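Local coordinates for protein polyketide synthase PksR (Bacillus subtilis, PDB 4U3V) that forms the enoyl-isomerase domain of a trans-acyltransferase polyketide synthase that takes part in intermediate steps of bacillaene antibiotic synthesis, at residues E39-F47 with G164-K172; T173-I184 with S210-Q221. All blocks are in the same frame, centred on the assembly; numbering follows the deposited sequence.

In the fold
The domain is a double hotdog, and the two contacts join different parts of it. Contact 1 ties the 39-47 segment of the N-terminal hotdog to 164-172 of the C-terminal one, whereas contact 2, lying wholly within the C-terminal hotdog, lays 173-184 against the helix 205-219. Their centres are about 18 Å apart, yet they touch: L213 of the helix approaches F171 O through its CD1 at 3.2 Å and W167 CE2 through its CD2 at 3.5 Å. Since 173 directly follows 172, the chain leaves the bridge between hotdogs and runs straight into the strand packed on the helix. In related dehydratases the active site lies between the two hotdogs.

Contact 1: E39-F47 with G164-K172; sequences EPYVQGHVF and GPEWGELFK
H45 lies against W167 while their backbones, with V46 and E166, pair as antiparallel strands. Hydrogen bonds between main chains set the register: V46 N to E166 O and E166 N to V46 O, both 3.0 Å, make V46-E166 the hydrogen-bonded pair and H45-W167 the non-hydrogen-bonded one. Beyond the ladder, G168 N reaches G44 O at 2.7 Å, where the two glycines let the chains close to 3.7 Å between CA atoms. A water donates to both Q43 O and E166 O.

Among the rings, CG of H45 is anti to its backbone N (chi1 -179°), which places CD2 over one face of the W167 ring, 3.6 Å from W167 CH2; P165 CB meets the same face. The H45 and W167 planes are oblique, at 45°. F171 CZ sits over a Y41 face, 3.9 Å from Y41 CD1, while Y41 O lies at the F171 edge. L170 CD2 packs on Y41 CA at 3.7 Å.

Polar ends are held outside this contact, H45 ND1 by V52 O and Y41 OH by T57. Main-chain bonds thus set the register of this short strand pair between the two hotdogs, while ring and aliphatic carbons pack beside it.

Contact 2: T173-I184 with S210-Q221; sequences TITHLYRDHKSI and SAYLAILSFLEQ
R179 meets S217 and E220 near the C-terminal end of the helix through two bonds from its NH1, both nearly in the guanidinium plane. One goes to the main-chain S217 O at 2.8 Å. The other, to E220 OE1 at 2.9 Å, belongs to a salt bridge whose carboxylate and guanidinium planes are only 14° apart. A bend at chi3 (69°) turns the guanidinium onto this end of the helix, and Q221 CB covers one of its faces, 3.7 Å above the centre. NH2 donates a hydrogen bond to a water that itself donates to E220 OE1, so this oxygen is gripped twice.

The Q221 amide joins both segments. NE2 donates to D180 O at 3.2 Å, from above that carbonyl plane, and to F218 O at 3.0 Å. On the turn itself, D180 OD1 receives K182 N and S183 N, an Asx turn extended to an Asx motif. S217 OG donates to L213 O within the helix. At the opposite end of the contact T173 OG1 donates to S210 OG; the separation is very short and its exact value doubtful, while S210 OG also bonds to L206 O.

Between these polar ends the packing is apolar: I174 CD1 meets L213 CB at 3.7 Å, and I184 CG2 lies 3.9 Å from F218 CB.

Strand 174-180 and the helical residues 210-219 cross at -46°, their axes 9.2 Å apart at closest approach. Strand 183-190 supports the same helix through A186 and I188, strand 247-257 through I251, and strand 274-283 through Y281 and L283.

Contact 1: E39-F47 with G164-K172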
loop_
_atom_site.group_PDB
_atom_site.type_symbol
_atom_site.label_atom_id
_atom_site.label_comp_id
_atom_site.label_asym_id
_atom_site.label_seq_id
_atom_site.Cartn_x
_atom_site.Cartn_y
_atom_site.Cartn_z
ATOM N N GLU A 39 15.109 7.890 -10.153
ATOM C CA GLU A 39 13.738 8.282 -10.500
ATOM C C GLU A 39 12.923 8.755 -9.257
ATOM O O GLU A 39 13.248 8.389 -8.119
ATOM C CB GLU A 39 13.028 7.130 -11.210
ATOM C CG GLU A 39 12.747 5.944 -10.307
ATOM C CD GLU A 39 11.966 4.885 -11.041
ATOM O OE1 GLU A 39 12.577 3.869 -11.439
ATOM O OE2 GLU A 39 10.755 5.100 -11.294
ATOM N N PRO A 40 11.893 9.601 -9.464
ATOM C CA PRO A 40 11.217 10.222 -8.304
ATOM C C PRO A 40 10.566 9.216 -7.336
ATOM O O PRO A 40 10.606 9.416 -6.131
ATOM C CB PRO A 40 10.148 11.117 -8.952
ATOM C CG PRO A 40 10.683 11.437 -10.313
ATOM C CD PRO A 40 11.570 10.286 -10.732
ATOM N N TYR A 41 10.080 8.086 -7.851
ATOM C CA TYR A 41 9.530 7.037 -6.969
ATOM C C TYR A 41 10.564 6.529 -5.942
ATOM O O TYR A 41 10.208 6.145 -4.824
ATOM C CB TYR A 41 9.033 5.880 -7.833
ATOM C CG TYR A 41 8.194 4.854 -7.085
ATOM C CD1 TYR A 41 6.822 5.011 -6.982
ATOM C CD2 TYR A 41 8.780 3.723 -6.513
ATOM C CE1 TYR A 41 6.043 4.049 -6.351
ATOM C CE2 TYR A 41 8.009 2.740 -5.917
ATOM C CZ TYR A 41 6.641 2.928 -5.810
ATOM O OH TYR A 41 5.845 1.927 -5.258
ATOM N N VAL A 42 11.853 6.508 -6.327
ATOM C CA VAL A 42 12.903 5.952 -5.480
ATOM C C VAL A 42 13.530 7.065 -4.639
ATOM O O VAL A 42 13.751 6.864 -3.436
ATOM C CB VAL A 42 13.996 5.244 -6.323
ATOM C CG1 VAL A 42 15.126 4.708 -5.445
ATOM C CG2 VAL A 42 13.364 4.084 -7.077
ATOM N N GLN A 43 13.778 8.209 -5.286
ATOM C CA GLN A 43 14.308 9.409 -4.587
ATOM C C GLN A 43 13.353 9.808 -3.467
ATOM O O GLN A 43 13.768 10.342 -2.435
ATOM C CB GLN A 43 14.371 10.611 -5.528
ATOM C CG GLN A 43 15.429 10.559 -6.604
ATOM C CD GLN A 43 15.376 11.786 -7.493
ATOM O OE1 GLN A 43 14.297 12.229 -7.901
ATOM N NE2 GLN A 43 16.543 12.355 -7.784
ATOM N N GLY A 44 12.069 9.544 -3.685
ATOM C CA GLY A 44 11.024 9.966 -2.743
ATOM C C GLY A 44 10.773 9.204 -1.450
ATOM O O GLY A 44 9.870 9.563 -0.671
ATOM N N HIS A 45 11.537 8.156 -1.204
ATOM C CA HIS A 45 11.502 7.478 0.082
ATOM C C HIS A 45 12.847 7.098 0.628
ATOM O O HIS A 45 13.464 6.143 0.177
ATOM C CB HIS A 45 10.597 6.249 -0.012
ATOM C CG HIS A 45 10.467 5.490 1.274
ATOM N ND1 HIS A 45 11.046 4.284 1.465
ATOM C CD2 HIS A 45 9.831 5.819 2.482
ATOM C CE1 HIS A 45 10.761 3.838 2.708
ATOM N NE2 HIS A 45 10.004 4.773 3.327
ATOM N N VAL A 46 13.257 7.780 1.696
ATOM C CA VAL A 46 14.572 7.586 2.297
ATOM C C VAL A 46 14.400 7.120 3.731
ATOM O O VAL A 46 13.550 7.622 4.462
ATOM C CB VAL A 46 15.393 8.890 2.254
ATOM C CG1 VAL A 46 16.585 8.813 3.199
ATOM C CG2 VAL A 46 15.840 9.191 0.827
ATOM N N PHE A 47 15.150 6.095 4.106
ATOM C CA PHE A 47 15.016 5.506 5.424
ATOM C C PHE A 47 16.350 4.986 5.960
ATOM O O PHE A 47 17.086 4.265 5.277
ATOM C CB PHE A 47 13.964 4.394 5.437
ATOM C CG PHE A 47 13.696 3.835 6.808
ATOM C CD1 PHE A 47 12.903 4.534 7.712
ATOM C CD2 PHE A 47 14.257 2.631 7.204
ATOM C CE1 PHE A 47 12.656 4.029 8.977
ATOM C CE2 PHE A 47 14.014 2.117 8.469
ATOM C CZ PHE A 47 13.214 2.820 9.360
ATOM N N GLY A 164 10.601 8.664 10.981
ATOM C CA GLY A 164 11.840 8.465 10.242
ATOM C C GLY A 164 11.787 8.852 8.774
ATOM O O GLY A 164 12.584 9.678 8.331
ATOM N N PRO A 165 10.883 8.222 7.995
ATOM C CA PRO A 165 10.988 8.287 6.531
ATOM C C PRO A 165 10.996 9.722 6.009
ATOM O O PRO A 165 10.191 10.545 6.454
ATOM C CB PRO A 165 9.725 7.565 6.050
ATOM C CG PRO A 165 9.350 6.644 7.168
ATOM C CD PRO A 165 9.917 7.198 8.444
ATOM N N GLU A 166 11.915 10.020 5.093
ATOM C CA GLU A 166 11.852 11.260 4.329
ATOM C C GLU A 166 11.116 11.064 3.012
ATOM O O GLU A 166 11.507 10.223 2.198
ATOM C CB GLU A 166 13.247 11.794 4.037
ATOM C CG GLU A 166 13.940 12.427 5.226
ATOM C CD GLU A 166 15.429 12.160 5.207
ATOM O OE1 GLU A 166 16.123 12.730 4.335
ATOM O OE2 GLU A 166 15.893 11.336 6.026
ATOM N N TRP A 167 10.120 11.914 2.767
ATOM C CA TRP A 167 9.195 11.742 1.641
ATOM C C TRP A 167 9.404 12.734 0.549
ATOM O O TRP A 167 9.426 13.934 0.798
ATOM C CB TRP A 167 7.755 11.836 2.142
ATOM C CG TRP A 167 7.402 10.731 3.089
ATOM C CD1 TRP A 167 7.291 10.789 4.478
ATOM C CD2 TRP A 167 7.129 9.344 2.737
ATOM N NE1 TRP A 167 6.983 9.557 5.000
ATOM C CE2 TRP A 167 6.811 8.657 3.987
ATOM C CE3 TRP A 167 7.036 8.649 1.538
ATOM C CZ2 TRP A 167 6.452 7.327 4.012
ATOM C CZ3 TRP A 167 6.661 7.313 1.584
ATOM C CH2 TRP A 167 6.376 6.672 2.777
ATOM N N GLY A 168 9.443 12.257 -0.683
ATOM C CA GLY A 168 9.365 13.131 -1.847
ATOM C C GLY A 168 7.953 13.543 -2.226
ATOM O O GLY A 168 6.974 12.956 -1.767
ATOM N N GLU A 169 7.823 14.551 -3.082
ATOM C CA GLU A 169 6.499 15.140 -3.342
ATOM C C GLU A 169 5.470 14.239 -4.034
ATOM O O GLU A 169 4.264 14.417 -3.853
ATOM C CB GLU A 169 6.611 16.439 -4.147
ATOM C CG GLU A 169 7.493 17.497 -3.499
ATOM C CD GLU A 169 6.902 18.051 -2.211
ATOM O OE1 GLU A 169 5.757 18.552 -2.265
ATOM O OE2 GLU A 169 7.566 17.949 -1.146
ATOM N N LEU A 170 5.944 13.327 -4.881
ATOM C CA LEU A 170 5.119 12.262 -5.454
ATOM C C LEU A 170 4.156 11.604 -4.438
ATOM O O LEU A 170 3.031 11.239 -4.797
ATOM C CB LEU A 170 6.062 11.164 -5.988
ATOM C CG LEU A 170 5.384 10.027 -6.749
ATOM C CD1 LEU A 170 4.550 10.605 -7.891
ATOM C CD2 LEU A 170 6.353 8.957 -7.255
ATOM N N PHE A 171 4.704 11.273 -3.272
ATOM C CA PHE A 171 3.959 10.507 -2.226
ATOM C C PHE A 171 3.022 11.389 -1.383
ATOM O O PHE A 171 2.211 10.876 -0.589
ATOM C CB PHE A 171 4.936 9.744 -1.316
ATOM C CG PHE A 171 5.699 8.649 -2.029
ATOM C CD1 PHE A 171 5.049 7.494 -2.445
ATOM C CD2 PHE A 171 7.054 8.796 -2.321
ATOM C CE1 PHE A 171 5.718 6.500 -3.154
ATOM C CE2 PHE A 171 7.736 7.796 -3.005
ATOM C CZ PHE A 171 7.065 6.656 -3.445
ATOM N N LYS A 172 3.143 12.711 -1.515
ATOM C CA LYS A 172 2.337 13.624 -0.688
ATOM C C LYS A 172 0.932 13.810 -1.257
ATOM O O LYS A 172 0.618 14.845 -1.852
ATOM C CB LYS A 172 3.050 14.970 -0.538
ATOM C CG LYS A 172 4.408 14.825 0.119
ATOM C CD LYS A 172 5.011 16.146 0.572
ATOM C CE LYS A 172 6.268 15.882 1.375
ATOM N NZ LYS A 172 7.072 17.106 1.626
HETATM O O HOH W 1 13.090 11.636 -0.121
#

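Contact 2: T173-I184 with S210-Q221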
loop_
_atom_site.group_PDB
_atom_site.type_symbol
_atom_site.label_atom_id
_atom_site.label_comp_id
_atom_site.label_asym_id
_atom_site.label_seq_id
_atom_site.Cartn_x
_atom_site.Cartn_y
_atom_site.Cartn_z
ATOM N N THR A 173 0.081 12.814 -1.055
ATOM C CA THR A 173 -1.211 12.730 -1.705
ATOM C C THR A 173 -2.355 13.206 -0.808
ATOM O O THR A 173 -3.495 13.285 -1.252
ATOM C CB THR A 173 -1.511 11.285 -2.082
ATOM O OG1 THR A 173 -1.430 10.483 -0.903
ATOM C CG2 THR A 173 -0.485 10.759 -3.072
ATOM N N ILE A 174 -2.070 13.457 0.461
ATOM C CA ILE A 174 -3.179 13.646 1.411
ATOM C C ILE A 174 -3.584 15.123 1.395
ATOM O O ILE A 174 -2.731 15.998 1.515
ATOM C CB ILE A 174 -2.730 13.300 2.820
ATOM C CG1 ILE A 174 -2.519 11.782 2.894
ATOM C CG2 ILE A 174 -3.773 13.763 3.858
ATOM C CD1 ILE A 174 -1.793 11.338 4.138
ATOM N N THR A 175 -4.878 15.389 1.254
ATOM C CA THR A 175 -5.372 16.785 1.299
ATOM C C THR A 175 -6.145 17.146 2.560
ATOM O O THR A 175 -6.187 18.324 2.951
ATOM C CB THR A 175 -6.240 17.118 0.069
ATOM O OG1 THR A 175 -7.412 16.278 0.058
ATOM C CG2 THR A 175 -5.439 16.862 -1.202
ATOM N N HIS A 176 -6.822 16.168 3.155
ATOM C CA HIS A 176 -7.563 16.424 4.398
ATOM C C HIS A 176 -7.451 15.237 5.322
ATOM O O HIS A 176 -7.447 14.105 4.854
ATOM C CB HIS A 176 -9.039 16.646 4.094
ATOM C CG HIS A 176 -9.304 17.757 3.105
ATOM N ND1 HIS A 176 -9.132 17.601 1.778
ATOM C CD2 HIS A 176 -9.814 19.044 3.289
ATOM C CE1 HIS A 176 -9.483 18.737 1.142
ATOM N NE2 HIS A 176 -9.906 19.619 2.067
ATOM N N LEU A 177 -7.445 15.500 6.628
ATOM C CA LEU A 177 -7.480 14.438 7.662
ATOM C C LEU A 177 -8.495 14.791 8.748
ATOM O O LEU A 177 -8.482 15.904 9.263
ATOM C CB LEU A 177 -6.124 14.351 8.336
ATOM C CG LEU A 177 -5.021 13.837 7.400
ATOM C CD1 LEU A 177 -3.698 13.989 8.106
ATOM C CD2 LEU A 177 -5.285 12.365 7.113
ATOM N N TYR A 178 -9.244 13.799 9.193
ATOM C CA TYR A 178 -10.113 13.936 10.365
ATOM C C TYR A 178 -9.894 12.708 11.244
ATOM O O TYR A 178 -9.988 11.591 10.758
ATOM C CB TYR A 178 -11.562 13.956 9.919
ATOM C CG TYR A 178 -11.835 14.978 8.837
ATOM C CD1 TYR A 178 -12.422 16.211 9.147
ATOM C CD2 TYR A 178 -11.575 14.679 7.502
ATOM C CE1 TYR A 178 -12.691 17.133 8.145
ATOM C CE2 TYR A 178 -11.884 15.574 6.489
ATOM C CZ TYR A 178 -12.419 16.808 6.814
ATOM O OH TYR A 178 -12.694 17.715 5.794
ATOM N N ARG A 179 -9.707 12.911 12.541
ATOM C CA ARG A 179 -9.125 11.879 13.399
ATOM C C ARG A 179 -9.880 11.730 14.696
ATOM O O ARG A 179 -10.414 12.719 15.204
ATOM C CB ARG A 179 -7.698 12.283 13.738
ATOM C CG ARG A 179 -6.897 11.223 14.495
ATOM C CD ARG A 179 -5.430 11.659 14.591
ATOM N NE ARG A 179 -5.260 12.823 15.484
ATOM C CZ ARG A 179 -4.128 13.518 15.606
ATOM N NH1 ARG A 179 -3.021 13.152 14.959
ATOM N NH2 ARG A 179 -4.074 14.568 16.425
ATOM N N ASP A 180 -9.893 10.517 15.262
ATOM C CA ASP A 180 -10.187 10.365 16.685
ATOM C C ASP A 180 -9.337 9.220 17.255
ATOM O O ASP A 180 -8.441 8.731 16.554
ATOM C CB ASP A 180 -11.703 10.148 16.958
ATOM C CG ASP A 180 -12.212 8.780 16.541
ATOM O OD1 ASP A 180 -11.414 7.949 16.091
ATOM O OD2 ASP A 180 -13.435 8.509 16.694
ATOM N N HIS A 181 -9.551 8.861 18.518
ATOM C CA HIS A 181 -8.704 7.884 19.173
ATOM C C HIS A 181 -8.616 6.530 18.525
ATOM O O HIS A 181 -7.758 5.706 18.918
ATOM C CB HIS A 181 -9.120 7.723 20.652
ATOM C CG HIS A 181 -10.487 7.086 20.847
ATOM N ND1 HIS A 181 -11.647 7.760 20.638
ATOM C CD2 HIS A 181 -10.852 5.786 21.234
ATOM C CE1 HIS A 181 -12.689 6.922 20.804
ATOM N NE2 HIS A 181 -12.206 5.717 21.175
ATOM N N LYS A 182 -9.529 6.209 17.609
ATOM C CA LYS A 182 -9.480 4.850 17.061
ATOM C C LYS A 182 -9.526 4.788 15.546
ATOM O O LYS A 182 -9.597 3.699 14.976
ATOM C CB LYS A 182 -10.593 3.986 17.623
ATOM C CG LYS A 182 -11.962 4.641 17.467
ATOM C CD LYS A 182 -13.046 3.840 18.187
ATOM C CE LYS A 182 -14.392 4.544 18.105
ATOM N NZ LYS A 182 -14.498 5.412 16.889
ATOM N N SER A 183 -9.675 5.942 14.906
ATOM C CA SER A 183 -9.753 5.973 13.442
ATOM C C SER A 183 -9.210 7.248 12.837
ATOM O O SER A 183 -9.066 8.288 13.507
ATOM C CB SER A 183 -11.199 5.765 12.956
ATOM O OG SER A 183 -12.007 6.790 13.459
ATOM N N ILE A 184 -9.020 7.217 11.525
ATOM C CA ILE A 184 -8.705 8.458 10.809
ATOM C C ILE A 184 -9.355 8.389 9.453
ATOM O O ILE A 184 -9.454 7.319 8.875
ATOM C CB ILE A 184 -7.176 8.735 10.743
ATOM C CG1 ILE A 184 -6.896 10.192 10.281
ATOM C CG2 ILE A 184 -6.441 7.643 9.932
ATOM C CD1 ILE A 184 -5.484 10.656 10.584
ATOM N N SER A 210 -0.645 5.838 0.661
ATOM C CA SER A 210 -1.420 6.898 1.282
ATOM C C SER A 210 -2.046 6.375 2.558
ATOM O O SER A 210 -2.130 7.111 3.563
ATOM C CB SER A 210 -2.511 7.396 0.332
ATOM O OG SER A 210 -1.860 8.059 -0.746
ATOM N N ALA A 211 -2.389 5.094 2.548
ATOM C CA ALA A 211 -2.961 4.477 3.743
ATOM C C ALA A 211 -1.909 4.439 4.852
ATOM O O ALA A 211 -2.189 4.751 6.002
ATOM C CB ALA A 211 -3.532 3.078 3.439
ATOM N N TYR A 212 -0.659 4.112 4.520
ATOM C CA TYR A 212 0.395 4.180 5.517
ATOM C C TYR A 212 0.580 5.616 6.068
ATOM O O TYR A 212 0.756 5.819 7.258
ATOM C CB TYR A 212 1.677 3.644 4.851
ATOM C CG TYR A 212 2.934 3.750 5.638
ATOM C CD1 TYR A 212 3.016 3.322 6.960
ATOM C CD2 TYR A 212 4.096 4.185 5.011
ATOM C CE1 TYR A 212 4.215 3.417 7.660
ATOM C CE2 TYR A 212 5.302 4.238 5.686
ATOM C CZ TYR A 212 5.357 3.874 7.002
ATOM O OH TYR A 212 6.601 3.928 7.633
ATOM N N LEU A 213 0.593 6.618 5.185
ATOM C CA LEU A 213 0.841 7.989 5.657
ATOM C C LEU A 213 -0.308 8.455 6.595
ATOM O O LEU A 213 -0.042 9.109 7.625
ATOM C CB LEU A 213 0.946 8.925 4.441
ATOM C CG LEU A 213 2.218 8.762 3.602
ATOM C CD1 LEU A 213 2.105 9.572 2.316
ATOM C CD2 LEU A 213 3.421 9.208 4.403
ATOM N N ALA A 214 -1.535 8.061 6.250
ATOM C CA ALA A 214 -2.715 8.384 7.096
ATOM C C ALA A 214 -2.580 7.678 8.432
ATOM O O ALA A 214 -2.911 8.240 9.478
ATOM C CB ALA A 214 -4.018 7.982 6.408
ATOM N N ILE A 215 -2.124 6.436 8.413
ATOM C CA ILE A 215 -1.870 5.716 9.667
ATOM C C ILE A 215 -0.834 6.432 10.557
ATOM O O ILE A 215 -1.013 6.575 11.752
ATOM C CB ILE A 215 -1.500 4.241 9.388
ATOM C CG1 ILE A 215 -2.742 3.476 8.908
ATOM C CG2 ILE A 215 -0.920 3.600 10.657
ATOM C CD1 ILE A 215 -2.478 2.189 8.190
ATOM N N LEU A 216 0.264 6.895 9.978
ATOM C CA LEU A 216 1.226 7.653 10.759
ATOM C C LEU A 216 0.621 8.901 11.376
ATOM O O LEU A 216 0.941 9.241 12.523
ATOM C CB LEU A 216 2.460 8.040 9.932
ATOM C CG LEU A 216 3.271 6.863 9.393
ATOM C CD1 LEU A 216 4.367 7.359 8.459
ATOM C CD2 LEU A 216 3.859 6.076 10.549
ATOM N N SER A 217 -0.255 9.575 10.625
ATOM C CA SER A 217 -0.976 10.738 11.138
ATOM C C SER A 217 -1.916 10.387 12.301
ATOM O O SER A 217 -1.983 11.097 13.303
ATOM C CB SER A 217 -1.807 11.385 10.000
ATOM O OG SER A 217 -0.961 11.826 8.937
ATOM N N PHE A 218 -2.548 9.228 12.198
ATOM C CA PHE A 218 -3.351 8.693 13.312
ATOM C C PHE A 218 -2.475 8.503 14.552
ATOM O O PHE A 218 -2.850 8.906 15.655
ATOM C CB PHE A 218 -4.006 7.363 12.903
ATOM C CG PHE A 218 -4.620 6.596 14.060
ATOM C CD1 PHE A 218 -5.812 7.024 14.637
ATOM C CD2 PHE A 218 -4.006 5.473 14.588
ATOM C CE1 PHE A 218 -6.346 6.381 15.748
ATOM C CE2 PHE A 218 -4.530 4.818 15.702
ATOM C CZ PHE A 218 -5.696 5.272 16.298
ATOM N N LEU A 219 -1.319 7.857 14.372
ATOM C CA LEU A 219 -0.472 7.469 15.518
ATOM C C LEU A 219 0.194 8.685 16.172
ATOM O O LEU A 219 0.666 8.595 17.285
ATOM C CB LEU A 219 0.606 6.464 15.064
ATOM C CG LEU A 219 -0.044 5.109 14.700
ATOM C CD1 LEU A 219 0.876 4.210 13.909
ATOM C CD2 LEU A 219 -0.605 4.365 15.911
ATOM N N GLU A 220 0.219 9.793 15.450
ATOM C CA GLU A 220 0.926 11.005 15.863
ATOM C C GLU A 220 0.332 11.514 17.159
ATOM O O GLU A 220 0.990 12.229 17.914
ATOM C CB GLU A 220 0.765 12.059 14.762
ATOM C CG GLU A 220 1.523 13.368 14.957
ATOM C CD GLU A 220 0.718 14.441 15.690
ATOM O OE1 GLU A 220 -0.537 14.375 15.700
ATOM O OE2 GLU A 220 1.345 15.362 16.271
ATOM N N GLN A 221 -0.933 11.167 17.397
ATOM C CA GLN A 221 -1.651 11.644 18.575
ATOM C C GLN A 221 -1.121 11.008 19.835
ATOM O O GLN A 221 -1.340 11.534 20.936
ATOM C CB GLN A 221 -3.154 11.405 18.455
ATOM C CG GLN A 221 -3.579 9.964 18.704
ATOM C CD GLN A 221 -5.048 9.753 18.408
ATOM O OE1 GLN A 221 -5.910 10.189 19.170
ATOM N NE2 GLN A 221 -5.342 9.256 17.224
HETATM O O HOH W 2 -1.486 15.764 17.895
#